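Local coordinates for protein Esterase/lipase (Lactobacillus rhamnosus, PDB 4N5H) that probably hydrolyses carboxylic ester bonds, and may also transfer acyl groups, as a serine esterase of the alpha/beta-hydrolase fold, at residues L141-S146 and L295-T300. The protein carries 1 engineered substitution. Sequence-based numbering, arbitrary orientation.
Sequences LLTGDS and LEMLRT
M297 reaches from helix 288-311 to strand 140-145 and lies against L141, whose CD2 methyl carries the contact: it rests against CG, SD and CE of the methionine, 3.9 Å from M297 CE and 4.0 Å from M297 SD. The same methyl also meets L298 CD2 at 4.1 Å, so one leucine branch touches two side chains from successive helix positions. Further along the strand, M297 SD comes to 4.1 Å from T143 OG1, the two side chains crossing at about a right angle; at this distance it is a van der Waals contact, and the hydroxyl's hydrogen bond goes to A181 O on the adjoining strand. With CG anti to the backbone N (chi1 179°) and chi2 also extended, M297 runs straight out from the helix before chi3, at 72°, bends the chain and keeps CE level with CG and SD, so that all three border L141 CD2. The strand belongs to the central, mainly parallel sheet of the alpha/beta-hydrolase fold, and the helix packs on one of its faces, the local axes 10.5 Å apart and roughly antiparallel (150°). With an alanine in place of M297, a gap would probably open at the strand, L141 CD2 keeping only L298 across the contact and T143 OG1 losing its sulfur neighbour. Y88 and L92 of helix 86-94 and A181 also touch M297, while V69, L179 and A181 flank L141 within the sheet. Beyond T143 the strand leads into what is probably the nucleophile elbow, where S146 OG is hydrogen-bonded to H278 NE2.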
# COMPACT_ATOMS: atom_id res chain seq x y z
N LEU A 141 27.15 15.51 12.38
CA LEU A 141 26.11 15.98 13.28
C LEU A 141 25.49 14.73 14.00
O LEU A 141 24.97 13.85 13.30
CB LEU A 141 25.01 16.66 12.53
CG LEU A 141 23.70 17.02 13.24
CD1 LEU A 141 23.92 17.76 14.52
CD2 LEU A 141 22.73 17.75 12.35
N LEU A 142 25.59 14.67 15.31
CA LEU A 142 24.97 13.64 16.13
C LEU A 142 23.68 14.20 16.68
O LEU A 142 23.71 15.31 17.30
CB LEU A 142 25.85 13.24 17.24
CG LEU A 142 25.31 12.14 18.16
CD1 LEU A 142 25.15 10.83 17.43
CD2 LEU A 142 26.19 11.99 19.38
N THR A 143 22.54 13.52 16.47
CA THR A 143 21.26 14.01 16.97
C THR A 143 20.47 12.90 17.54
O THR A 143 20.67 11.76 17.14
CB THR A 143 20.50 14.78 15.94
OG1 THR A 143 19.44 15.48 16.58
CG2 THR A 143 19.94 13.86 14.92
N GLY A 144 19.71 13.23 18.56
CA GLY A 144 18.78 12.32 19.18
C GLY A 144 17.58 13.02 19.73
O GLY A 144 17.67 14.16 20.23
N ASP A 145 16.46 12.27 19.75
CA ASP A 145 15.21 12.84 20.30
C ASP A 145 14.74 12.08 21.53
O ASP A 145 14.76 10.83 21.54
CB ASP A 145 14.06 12.87 19.31
CG ASP A 145 13.63 11.54 18.84
OD1 ASP A 145 12.44 11.19 19.19
OD2 ASP A 145 14.42 10.89 18.07
N SER A 146 14.36 12.85 22.56
CA SER A 146 13.84 12.30 23.86
C SER A 146 14.81 11.29 24.67
O SER A 146 15.93 11.67 25.04
CB SER A 146 12.41 11.71 23.55
OG SER A 146 11.65 11.57 24.77
N LEU A 295 16.00 22.88 9.44
CA LEU A 295 16.98 23.69 8.64
C LEU A 295 17.85 24.51 9.56
O LEU A 295 19.08 24.65 9.26
CB LEU A 295 16.29 24.59 7.69
CG LEU A 295 15.58 23.93 6.51
CD1 LEU A 295 14.90 24.92 5.59
CD2 LEU A 295 16.55 23.08 5.65
N GLU A 296 17.32 25.06 10.67
CA GLU A 296 18.16 25.83 11.55
C GLU A 296 19.27 24.97 12.16
O GLU A 296 20.44 25.37 12.28
CB GLU A 296 17.34 26.52 12.61
CG GLU A 296 18.17 27.44 13.47
CD GLU A 296 17.30 28.50 14.20
OE1 GLU A 296 16.24 28.90 13.65
OE2 GLU A 296 17.71 28.88 15.33
N MET A 297 18.93 23.76 12.53
CA MET A 297 19.91 22.74 12.94
C MET A 297 20.97 22.47 11.88
O MET A 297 22.20 22.47 12.20
CB MET A 297 19.20 21.48 13.37
CG MET A 297 20.14 20.36 13.79
SD MET A 297 19.32 18.79 14.13
CE MET A 297 18.85 18.25 12.44
N LEU A 298 20.55 22.24 10.65
CA LEU A 298 21.49 21.89 9.57
C LEU A 298 22.37 23.12 9.27
O LEU A 298 23.60 22.95 9.01
CB LEU A 298 20.79 21.41 8.31
CG LEU A 298 20.10 20.04 8.56
CD1 LEU A 298 19.24 19.78 7.31
CD2 LEU A 298 21.08 18.90 8.81
N ARG A 299 21.77 24.30 9.37
CA ARG A 299 22.60 25.52 9.14
C ARG A 299 23.62 25.77 10.25
O ARG A 299 24.74 26.26 9.95
CB ARG A 299 21.76 26.75 8.91
CG ARG A 299 20.95 26.75 7.63
CD ARG A 299 21.73 26.45 6.35
NE ARG A 299 21.97 25.02 5.93
CZ ARG A 299 21.10 24.28 5.29
NH1 ARG A 299 19.87 24.81 5.02
NH2 ARG A 299 21.37 23.03 4.89
N THR A 300 23.29 25.45 11.51
CA THR A 300 24.22 25.56 12.59
C THR A 300 25.37 24.60 12.32
O THR A 300 26.58 24.96 12.50
CB THR A 300 23.51 25.26 13.90
OG1 THR A 300 22.45 26.19 14.06
CG2 THR A 300 24.45 25.31 15.13